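Local structure of extracellular solute-binding protein (Bordetella parapertussis, 3PU5) at residues A[111-116]-A[127-132]; A[116-121]-A[200-205]; A[146-151]-A[211-216]; A[152-157]-A[193-198]. The protein is a putative extracellular solute-binding protein that probably captures a small ligand, perhaps a polyamine, for uptake by a membrane transporter. One frame throughout, in Å; residues are numbered along the deposited sequence.

Interactions 1 and 3 are buried, interaction 2 is partly buried and interaction 4 is at the surface. Strand 111-117 serves interactions 1 and 2, and its neighbour in the sheet, strand 209-213, carries the proline and tryptophan of interaction 3. Helix 197-204 links interaction 2, near its C-terminal end, to interaction 4, at the turn leading into it. The buried contacts pack side chains and backbone carbonyls against aromatic rings. Interaction 2 alone has a hydrogen bond across, from an arginine to a helix carbonyl, whereas interaction 4 rests on a valine methyl over a phenylalanine face between two loops. Interactions 3 and 4, whose centres are about 5 Å apart, meet round Trp-213.

Interaction 1. Residues A[111-116]-A[127-132]; sequences SSVGIA and KSWKEF
Ile-115 lays its CG1 over one face of the indole of Trp-129, and this CH-pi contact is the heart of the interface. Ile-115 CG1 stands 4.1 Å from the centroid of the six-membered ring of Trp-129, 22° off the ring normal and offset toward the rim. With CG1 beside the backbone N and anti to the carbonyl carbon (chi1 -57°), the longer branch of the isoleucine reaches over the ring and carries CD1 on to the first turn of the helix. There Ile-115 CD1 rests 3.5 Å from Ser-128 O and 4.0 Å from Phe-132 CB, wedged between the backbone at the helix start and the side chain one turn later.

The indole also meets the strand backbone. Val-113 O comes to its edge, near the ring plane, 3.4 Å from Trp-129 CZ2, while Gly-114 O approaches Trp-129 CH2 obliquely at the same distance of 3.4 Å. Val-113 adds its CG1 in the ring plane, crossing the tryptophan side chain at about a right angle. The buried indole nitrogen is satisfied by Gly-236 O. The helix start is itself well fixed: Ser-128 is the N-cap, its OG accepting from Glu-131 N at 2.8 Å, and Glu-235 takes the N-H groups of Trp-129 and Lys-130.

Strand 111-117 runs inside the antiparallel sheet, bonded to strands 209-213, 229-231 and 238-246. Helix 129-138 presses against it, and helix 156-167 closes in on both, with Val-159 on Val-113 and Ile-166 on Trp-129.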
# COMPACT_ATOMS: atom_id res chain seq x y z
N SER A 111 -2.40 1.23 -2.35
CA SER A 111 -2.48 0.23 -3.41
C SER A 111 -3.08 -1.03 -2.79
O SER A 111 -2.86 -1.30 -1.61
CB SER A 111 -1.11 -0.06 -4.03
OG SER A 111 -0.24 -0.66 -3.09
N SER A 112 -3.85 -1.77 -3.58
CA SER A 112 -4.72 -2.81 -3.03
C SER A 112 -4.47 -4.20 -3.62
O SER A 112 -4.50 -4.38 -4.84
CB SER A 112 -6.20 -2.45 -3.27
OG SER A 112 -6.49 -1.19 -2.73
N VAL A 113 -4.24 -5.17 -2.74
CA VAL A 113 -4.14 -6.55 -3.17
C VAL A 113 -5.53 -7.16 -3.29
O VAL A 113 -6.31 -7.19 -2.32
CB VAL A 113 -3.29 -7.40 -2.21
CG1 VAL A 113 -3.20 -8.84 -2.73
CG2 VAL A 113 -1.89 -6.80 -2.07
N GLY A 114 -5.85 -7.63 -4.49
CA GLY A 114 -7.07 -8.35 -4.74
C GLY A 114 -6.69 -9.66 -5.40
O GLY A 114 -5.61 -10.20 -5.13
N ILE A 115 -7.57 -10.16 -6.26
CA ILE A 115 -7.32 -11.42 -6.96
C ILE A 115 -7.22 -11.16 -8.46
O ILE A 115 -8.18 -10.70 -9.09
CB ILE A 115 -8.44 -12.43 -6.69
CG1 ILE A 115 -8.56 -12.66 -5.18
CG2 ILE A 115 -8.18 -13.75 -7.43
CD1 ILE A 115 -9.98 -12.94 -4.71
N ALA A 116 -6.05 -11.43 -9.04
CA ALA A 116 -5.84 -11.24 -10.47
C ALA A 116 -5.94 -12.58 -11.21
O ALA A 116 -5.49 -13.60 -10.71
CB ALA A 116 -4.48 -10.58 -10.73
N LYS A 127 -15.28 -14.11 -6.89
CA LYS A 127 -15.81 -12.87 -6.32
C LYS A 127 -15.24 -12.55 -4.94
O LYS A 127 -15.38 -11.42 -4.46
CB LYS A 127 -17.33 -12.92 -6.22
CG LYS A 127 -18.05 -12.84 -7.55
CD LYS A 127 -19.54 -13.09 -7.37
CE LYS A 127 -20.34 -12.69 -8.60
NZ LYS A 127 -21.81 -12.83 -8.35
N SER A 128 -14.61 -13.54 -4.32
CA SER A 128 -14.14 -13.39 -2.95
C SER A 128 -12.85 -14.16 -2.69
O SER A 128 -12.50 -15.08 -3.43
CB SER A 128 -15.21 -13.88 -1.98
OG SER A 128 -15.37 -15.28 -2.09
N TRP A 129 -12.15 -13.77 -1.62
CA TRP A 129 -10.99 -14.52 -1.14
C TRP A 129 -11.40 -15.94 -0.79
O TRP A 129 -10.64 -16.90 -1.00
CB TRP A 129 -10.43 -13.86 0.12
CG TRP A 129 -9.76 -12.53 -0.10
CD1 TRP A 129 -10.20 -11.29 0.31
CD2 TRP A 129 -8.51 -12.31 -0.76
NE1 TRP A 129 -9.29 -10.32 -0.06
CE2 TRP A 129 -8.25 -10.92 -0.73
CE3 TRP A 129 -7.59 -13.16 -1.39
CZ2 TRP A 129 -7.10 -10.37 -1.30
CZ3 TRP A 129 -6.45 -12.61 -1.96
CH2 TRP A 129 -6.22 -11.22 -1.91
N LYS A 130 -12.58 -16.07 -0.20
CA LYS A 130 -13.09 -17.37 0.22
C LYS A 130 -13.30 -18.27 -1.00
O LYS A 130 -12.93 -19.45 -0.99
CB LYS A 130 -14.39 -17.20 1.01
CG LYS A 130 -15.00 -18.49 1.52
CD LYS A 130 -16.19 -18.20 2.44
CE LYS A 130 -15.75 -17.48 3.71
NZ LYS A 130 -16.84 -16.64 4.32
N GLU A 131 -13.89 -17.71 -2.06
CA GLU A 131 -14.10 -18.48 -3.29
C GLU A 131 -12.75 -18.87 -3.89
O GLU A 131 -12.54 -20.02 -4.28
CB GLU A 131 -14.91 -17.66 -4.29
CG GLU A 131 -15.22 -18.41 -5.56
CD GLU A 131 -16.04 -17.61 -6.54
OE1 GLU A 131 -16.54 -16.52 -6.17
OE2 GLU A 131 -16.18 -18.07 -7.70
N PHE A 132 -11.84 -17.91 -3.97
CA PHE A 132 -10.48 -18.17 -4.43
C PHE A 132 -9.84 -19.35 -3.68
O PHE A 132 -9.29 -20.26 -4.29
CB PHE A 132 -9.63 -16.91 -4.24
CG PHE A 132 -8.16 -17.11 -4.49
CD1 PHE A 132 -7.72 -17.69 -5.67
CD2 PHE A 132 -7.22 -16.72 -3.54
CE1 PHE A 132 -6.36 -17.88 -5.90
CE2 PHE A 132 -5.86 -16.91 -3.77
CZ PHE A 132 -5.43 -17.49 -4.95

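Interaction 2. Residues A[116-121]-A[200-205]; sequences AYRPDK and VLLTSG
Arg-118 reaches across to the end of helix 197-204 and bonds the carbonyl of Leu-202, NH2 to O 2.8 Å, with a nearly straight N-H...O angle of 167°. The donor lies in the carbonyl plane, and the oxygen in turn lies close to the guanidinium plane. Leu-202 O also accepts from Gly-205 N, so two donors hold this carbonyl in the last turn. A positive group here would probably be drawn to the negative end of the helix dipole.

The first torsion of the arginine and its extended chi2 lay CD beside the same oxygen, Arg-118 CD to Leu-202 O being 3.0 Å, and the bend at chi3 (69°) then turns the guanidinium so that NH2 reaches it. Its other edge is held by Asp-120 in a side-on salt bridge: NE bonds OD2, and Arg-118 NH1 meets Asp-120 OD1 at 2.8 Å. Both bonds are almost straight and in the guanidinium plane. Bound from two directions, the group has little freedom to turn.

Next to this polar group, Leu-202 keeps CG beside its backbone N (chi1 -69°) and sends its methyls to the strand. Leu-202 CD1 is pressed tightly on Ala-116, 3.5 Å from CB, and Leu-202 CD2 sits 4.0 Å from Tyr-117 CA. Arginine and leucine side chains slide past each other in opposite directions.

Strand 111-117 ends here, paired through Ala-116 with Gly-210 on strand 209-213 and through Tyr-117 with Lys-229 on strand 229-231. Leu-202 bridges from the helix to Phe-146 of strand 145-148.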
# COMPACT_ATOMS: atom_id res chain seq x y z
N ALA A 116 -6.05 -11.43 -9.04
CA ALA A 116 -5.84 -11.24 -10.47
C ALA A 116 -5.94 -12.58 -11.21
O ALA A 116 -5.49 -13.60 -10.71
CB ALA A 116 -4.48 -10.58 -10.73
N TYR A 117 -6.52 -12.56 -12.40
CA TYR A 117 -6.76 -13.81 -13.12
C TYR A 117 -6.85 -13.64 -14.65
O TYR A 117 -6.95 -12.52 -15.16
CB TYR A 117 -8.04 -14.49 -12.59
CG TYR A 117 -9.32 -13.82 -13.05
CD1 TYR A 117 -9.83 -12.70 -12.39
CD2 TYR A 117 -10.01 -14.29 -14.16
CE1 TYR A 117 -11.00 -12.08 -12.83
CE2 TYR A 117 -11.17 -13.67 -14.61
CZ TYR A 117 -11.66 -12.58 -13.94
OH TYR A 117 -12.82 -11.99 -14.40
N ARG A 118 -6.82 -14.76 -15.36
CA ARG A 118 -7.01 -14.79 -16.81
C ARG A 118 -8.43 -15.25 -17.12
O ARG A 118 -8.78 -16.40 -16.84
CB ARG A 118 -6.03 -15.77 -17.45
CG ARG A 118 -4.62 -15.25 -17.61
CD ARG A 118 -3.78 -16.25 -18.39
NE ARG A 118 -4.20 -16.36 -19.79
CZ ARG A 118 -3.46 -15.96 -20.82
NH1 ARG A 118 -3.93 -16.10 -22.06
NH2 ARG A 118 -2.26 -15.44 -20.61
N PRO A 119 -9.26 -14.36 -17.69
CA PRO A 119 -10.63 -14.77 -17.99
C PRO A 119 -10.70 -16.00 -18.91
O PRO A 119 -11.66 -16.75 -18.85
CB PRO A 119 -11.22 -13.55 -18.71
CG PRO A 119 -10.40 -12.38 -18.16
CD PRO A 119 -9.02 -12.93 -17.95
N ASP A 120 -9.67 -16.20 -19.74
CA ASP A 120 -9.71 -17.33 -20.67
C ASP A 120 -9.41 -18.66 -19.98
O ASP A 120 -9.54 -19.73 -20.58
CB ASP A 120 -8.80 -17.09 -21.89
CG ASP A 120 -7.32 -17.25 -21.58
OD1 ASP A 120 -6.52 -17.16 -22.54
OD2 ASP A 120 -6.95 -17.45 -20.40
N LYS A 121 -9.03 -18.59 -18.71
CA LYS A 121 -8.80 -19.80 -17.93
C LYS A 121 -9.90 -19.97 -16.90
O LYS A 121 -10.23 -21.08 -16.50
CB LYS A 121 -7.42 -19.73 -17.27
CG LYS A 121 -6.31 -20.28 -18.16
CD LYS A 121 -5.95 -21.70 -17.73
CE LYS A 121 -5.68 -22.64 -18.91
NZ LYS A 121 -6.95 -23.28 -19.40
N VAL A 200 3.22 -10.74 -14.96
CA VAL A 200 4.06 -11.59 -15.81
C VAL A 200 3.57 -13.05 -15.83
O VAL A 200 3.43 -13.66 -16.89
CB VAL A 200 5.52 -11.56 -15.37
CG1 VAL A 200 6.32 -12.67 -16.07
CG2 VAL A 200 6.13 -10.19 -15.66
N LEU A 201 3.31 -13.60 -14.64
CA LEU A 201 2.83 -14.98 -14.55
C LEU A 201 1.52 -15.14 -15.31
O LEU A 201 1.33 -16.12 -16.05
CB LEU A 201 2.66 -15.40 -13.09
CG LEU A 201 3.95 -15.54 -12.26
CD1 LEU A 201 3.64 -15.65 -10.76
CD2 LEU A 201 4.77 -16.72 -12.75
N LEU A 202 0.61 -14.19 -15.15
CA LEU A 202 -0.68 -14.23 -15.84
C LEU A 202 -0.54 -14.05 -17.35
O LEU A 202 -1.11 -14.83 -18.11
CB LEU A 202 -1.65 -13.17 -15.28
CG LEU A 202 -2.14 -13.45 -13.86
CD1 LEU A 202 -2.92 -12.27 -13.31
CD2 LEU A 202 -2.97 -14.74 -13.79
N THR A 203 0.22 -13.04 -17.77
CA THR A 203 0.35 -12.72 -19.20
C THR A 203 1.20 -13.71 -19.99
O THR A 203 1.04 -13.85 -21.20
CB THR A 203 0.88 -11.29 -19.44
OG1 THR A 203 2.19 -11.17 -18.87
CG2 THR A 203 -0.04 -10.26 -18.83
N SER A 204 2.09 -14.42 -19.29
CA SER A 204 2.92 -15.43 -19.92
C SER A 204 2.11 -16.69 -20.17
O SER A 204 2.50 -17.54 -20.97
CB SER A 204 4.12 -15.77 -19.03
OG SER A 204 3.73 -16.49 -17.87
N GLY A 205 0.99 -16.79 -19.46
CA GLY A 205 0.16 -17.98 -19.51
C GLY A 205 0.53 -19.01 -18.46
O GLY A 205 -0.15 -20.02 -18.32

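Interaction 3. Residues A[146-151]-A[211-216]; sequences FFNNLS and PGWDGR
The carbonyl oxygen of Pro-211 meets the edge of the Phe-146 ring, in the plane of that ring, with Phe-146 CE1 3.4 Å from Pro-211 O. Pro-198 of helix 197-204 packs on the same oxygen. Contact with the partly positive rim of the ring probably suits the carbonyl, although no hydrogen bond spans the two segments. Phe-146 gets there with CG between its own backbone N and carbonyl carbon (chi1 55°), a crowded position.

Pro-211 buries the most surface. Its CD lies 3.3 Å from Phe-146 O, and its CG is 3.8 Å from Phe-147 CD2, the phenylalanine side chain crossing the proline at about a right angle. The side-chain amide of Asn-148 packs against CB and CG of the proline ring and also covers one face of the Phe-147 ring. Farther along, that amide comes toward Trp-213 from the opposite direction, its plane turned 57° from the indole.

The axes of the short strand segments 146-148 and 211-213 approach to 7.2 Å, their directions 63° apart. The strands meet through the backbones of Phe-146 and Ile-209, then splay: Gly-212 pairs with Gly-114, and Phe-147 with strand 188-192. Side chains fill the angle between the two sheets, where strand 209-213 passes straight into helix 214-223, a strand-to-helix junction in keeping with the alpha/beta lobes of periplasmic binding proteins.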
# COMPACT_ATOMS: atom_id res chain seq x y z
N PHE A 146 -0.68 -18.95 -8.14
CA PHE A 146 0.54 -18.37 -7.57
C PHE A 146 0.18 -17.63 -6.28
O PHE A 146 -0.99 -17.33 -6.06
CB PHE A 146 1.29 -17.48 -8.57
CG PHE A 146 0.44 -16.38 -9.18
CD1 PHE A 146 0.23 -15.18 -8.49
CD2 PHE A 146 -0.14 -16.53 -10.43
CE1 PHE A 146 -0.55 -14.16 -9.04
CE2 PHE A 146 -0.93 -15.52 -10.99
CZ PHE A 146 -1.13 -14.33 -10.30
N PHE A 147 1.16 -17.35 -5.42
CA PHE A 147 0.89 -16.70 -4.14
C PHE A 147 2.11 -15.92 -3.66
O PHE A 147 3.24 -16.29 -3.97
CB PHE A 147 0.48 -17.74 -3.09
CG PHE A 147 -0.10 -17.14 -1.83
CD1 PHE A 147 0.72 -16.77 -0.78
CD2 PHE A 147 -1.47 -16.92 -1.72
CE1 PHE A 147 0.19 -16.20 0.37
CE2 PHE A 147 -2.02 -16.35 -0.57
CZ PHE A 147 -1.18 -15.99 0.48
N ASN A 148 1.89 -14.84 -2.90
CA ASN A 148 2.98 -14.01 -2.38
C ASN A 148 3.98 -14.81 -1.53
O ASN A 148 3.57 -15.48 -0.57
CB ASN A 148 2.44 -12.88 -1.49
CG ASN A 148 1.23 -12.16 -2.09
OD1 ASN A 148 1.20 -10.92 -2.14
ND2 ASN A 148 0.22 -12.92 -2.50
N ASN A 149 5.26 -14.73 -1.84
CA ASN A 149 6.26 -15.31 -0.94
C ASN A 149 6.38 -14.49 0.33
O ASN A 149 6.65 -13.29 0.26
CB ASN A 149 7.63 -15.40 -1.61
CG ASN A 149 8.64 -16.13 -0.74
OD1 ASN A 149 9.77 -15.68 -0.55
ND2 ASN A 149 8.23 -17.26 -0.19
N LEU A 150 6.18 -15.12 1.49
CA LEU A 150 6.22 -14.40 2.77
C LEU A 150 7.51 -13.59 2.97
O LEU A 150 7.48 -12.43 3.37
CB LEU A 150 5.96 -15.33 3.96
CG LEU A 150 5.84 -14.57 5.29
CD1 LEU A 150 4.82 -13.45 5.15
CD2 LEU A 150 5.47 -15.48 6.46
N SER A 151 8.65 -14.20 2.67
CA SER A 151 9.95 -13.58 2.91
C SER A 151 10.35 -12.47 1.93
O SER A 151 11.45 -11.94 2.03
CB SER A 151 11.05 -14.64 2.88
OG SER A 151 10.76 -15.68 3.80
N PRO A 211 -3.00 -13.67 -6.00
CA PRO A 211 -3.10 -12.29 -5.53
C PRO A 211 -2.32 -11.32 -6.42
O PRO A 211 -1.23 -11.66 -6.89
CB PRO A 211 -2.48 -12.35 -4.12
CG PRO A 211 -2.60 -13.83 -3.71
CD PRO A 211 -2.37 -14.56 -5.01
N GLY A 212 -2.89 -10.14 -6.65
CA GLY A 212 -2.27 -9.13 -7.49
C GLY A 212 -2.75 -7.74 -7.13
O GLY A 212 -3.78 -7.57 -6.46
N TRP A 213 -2.01 -6.73 -7.59
CA TRP A 213 -2.31 -5.35 -7.24
C TRP A 213 -3.30 -4.73 -8.22
O TRP A 213 -3.26 -5.02 -9.42
CB TRP A 213 -1.01 -4.53 -7.14
CG TRP A 213 -0.30 -4.87 -5.87
CD1 TRP A 213 -0.39 -4.21 -4.68
CD2 TRP A 213 0.53 -6.01 -5.63
NE1 TRP A 213 0.36 -4.85 -3.73
CE2 TRP A 213 0.94 -5.96 -4.28
CE3 TRP A 213 0.99 -7.06 -6.43
CZ2 TRP A 213 1.77 -6.92 -3.72
CZ3 TRP A 213 1.83 -8.02 -5.87
CH2 TRP A 213 2.21 -7.94 -4.52
N ASP A 214 -4.20 -3.91 -7.70
CA ASP A 214 -5.21 -3.30 -8.56
C ASP A 214 -4.59 -2.49 -9.69
O ASP A 214 -4.85 -2.76 -10.86
CB ASP A 214 -6.27 -2.50 -7.78
CG ASP A 214 -5.68 -1.39 -6.91
OD1 ASP A 214 -4.51 -1.47 -6.47
OD2 ASP A 214 -6.41 -0.42 -6.65
N GLY A 215 -3.77 -1.50 -9.35
CA GLY A 215 -3.19 -0.62 -10.36
C GLY A 215 -2.37 -1.36 -11.39
O GLY A 215 -2.55 -1.19 -12.60
N ARG A 216 -1.44 -2.19 -10.92
CA ARG A 216 -0.59 -2.96 -11.80
C ARG A 216 -1.41 -3.82 -12.76
O ARG A 216 -1.11 -3.90 -13.95
CB ARG A 216 0.35 -3.83 -10.98
CG ARG A 216 1.44 -3.01 -10.32
CD ARG A 216 2.38 -3.86 -9.51
NE ARG A 216 3.75 -3.41 -9.70
CZ ARG A 216 4.47 -2.76 -8.80
NH1 ARG A 216 3.96 -2.48 -7.61
NH2 ARG A 216 5.71 -2.40 -9.10

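Interaction 4. Residues A[152-157]-A[193-198]; sequences SNVRGA and TAFNDP
Val-154 sets its CG1 squarely over the centre of the Phe-195 ring, 4.1 Å from the centroid and only 7° off the normal, a clear CH-pi contact. The methyl is beside the valine N and anti to its carbonyl carbon (chi1 -75°), a setting that also places it against the backbone before the phenylalanine: Val-154 CG1 is 3.8 Å from Thr-193 O. More of the 152-157 loop wraps the ring. Phe-195 CZ approaches Asn-153 O obliquely at 3.5 Å, and Arg-155 CG comes to the ring edge. The charged end of Arg-155 goes to Glu-158.

At the other end Ser-152 faces Thr-193, its OG 3.3 Å from Thr-193 CG2. That hydroxyl is hydrogen-bonded to Asn-149, so its meeting with the methyl is simple packing. The second loop is braced from within: Asp-197 OD2 accepts two backbone N-H groups, from Thr-193 nearly along the C-O axis and, at 2.8 Å, from Ala-194 N well above the carboxylate plane. This holds the type I turn from Ala-194 to Asp-197 that leads into helix 197-204.

Trp-213 meets Phe-195 edge-to-face, extending the aromatic packing. The two loops follow the C-terminal ends of the parallel neighbours 145-148 and 188-192, which helices 156-167 and 174-184 connect in a beta-alpha-beta crossover. Loops at this end of the strands are typical of alpha/beta lobes in periplasmic binding proteins, where such loops commonly border the ligand cleft.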
# COMPACT_ATOMS: atom_id res chain seq x y z
N SER A 152 9.48 -12.13 0.98
CA SER A 152 9.92 -11.25 -0.10
C SER A 152 9.43 -9.80 -0.02
O SER A 152 9.65 -9.02 -0.94
CB SER A 152 9.56 -11.87 -1.45
OG SER A 152 10.30 -13.06 -1.66
N ASN A 153 8.79 -9.44 1.08
CA ASN A 153 8.25 -8.10 1.24
C ASN A 153 7.35 -7.70 0.06
O ASN A 153 7.49 -6.60 -0.51
CB ASN A 153 9.36 -7.06 1.44
CG ASN A 153 8.81 -5.67 1.78
OD1 ASN A 153 8.13 -5.49 2.80
ND2 ASN A 153 9.09 -4.69 0.92
N VAL A 154 6.44 -8.60 -0.31
CA VAL A 154 5.47 -8.32 -1.36
C VAL A 154 4.05 -8.48 -0.81
O VAL A 154 3.15 -8.98 -1.49
CB VAL A 154 5.71 -9.18 -2.61
CG1 VAL A 154 6.89 -8.65 -3.39
CG2 VAL A 154 5.92 -10.65 -2.25
N ARG A 155 3.87 -8.05 0.44
CA ARG A 155 2.57 -8.03 1.13
C ARG A 155 1.98 -9.41 1.43
O ARG A 155 0.76 -9.54 1.57
CB ARG A 155 1.55 -7.16 0.38
CG ARG A 155 1.99 -5.74 0.15
CD ARG A 155 2.28 -5.04 1.46
NE ARG A 155 2.73 -3.67 1.25
CZ ARG A 155 3.09 -2.85 2.24
NH1 ARG A 155 3.06 -3.26 3.51
NH2 ARG A 155 3.50 -1.62 1.97
N GLY A 156 2.84 -10.41 1.53
CA GLY A 156 2.39 -11.74 1.90
C GLY A 156 1.73 -11.77 3.27
O GLY A 156 0.67 -12.37 3.45
N ALA A 157 2.37 -11.14 4.25
CA ALA A 157 1.81 -11.10 5.60
C ALA A 157 0.40 -10.56 5.58
O ALA A 157 -0.47 -11.04 6.31
CB ALA A 157 2.70 -10.28 6.53
N THR A 193 8.21 -13.39 -5.82
CA THR A 193 9.12 -12.59 -5.02
C THR A 193 9.19 -11.12 -5.44
O THR A 193 9.92 -10.35 -4.84
CB THR A 193 10.55 -13.16 -5.08
OG1 THR A 193 10.98 -13.18 -6.44
CG2 THR A 193 10.60 -14.58 -4.52
N ALA A 194 8.45 -10.74 -6.48
CA ALA A 194 8.44 -9.34 -6.90
C ALA A 194 7.03 -8.83 -7.23
O ALA A 194 6.16 -9.61 -7.63
CB ALA A 194 9.37 -9.13 -8.08
N PHE A 195 6.82 -7.53 -7.07
CA PHE A 195 5.53 -6.89 -7.32
C PHE A 195 4.99 -7.10 -8.74
O PHE A 195 3.78 -7.18 -8.95
CB PHE A 195 5.61 -5.40 -7.01
CG PHE A 195 5.66 -5.10 -5.54
CD1 PHE A 195 4.59 -5.42 -4.72
CD2 PHE A 195 6.77 -4.49 -4.98
CE1 PHE A 195 4.63 -5.14 -3.36
CE2 PHE A 195 6.82 -4.21 -3.62
CZ PHE A 195 5.75 -4.54 -2.81
N ASN A 196 5.89 -7.18 -9.71
CA ASN A 196 5.51 -7.32 -11.11
C ASN A 196 5.18 -8.76 -11.48
O ASN A 196 4.69 -9.03 -12.58
CB ASN A 196 6.65 -6.78 -11.99
CG ASN A 196 6.29 -6.76 -13.46
OD1 ASN A 196 5.28 -6.18 -13.88
ND2 ASN A 196 7.14 -7.38 -14.28
N ASP A 197 5.41 -9.69 -10.56
CA ASP A 197 5.24 -11.11 -10.83
C ASP A 197 3.81 -11.56 -11.22
O ASP A 197 3.64 -12.31 -12.18
CB ASP A 197 5.79 -11.97 -9.68
CG ASP A 197 7.32 -12.03 -9.65
OD1 ASP A 197 7.95 -11.60 -10.63
OD2 ASP A 197 7.90 -12.51 -8.64
N PRO A 198 2.78 -11.12 -10.47
CA PRO A 198 1.45 -11.56 -10.91
C PRO A 198 1.14 -11.24 -12.38
O PRO A 198 0.61 -12.09 -13.10
CB PRO A 198 0.50 -10.80 -9.98
CG PRO A 198 1.29 -10.67 -8.70
CD PRO A 198 2.74 -10.45 -9.15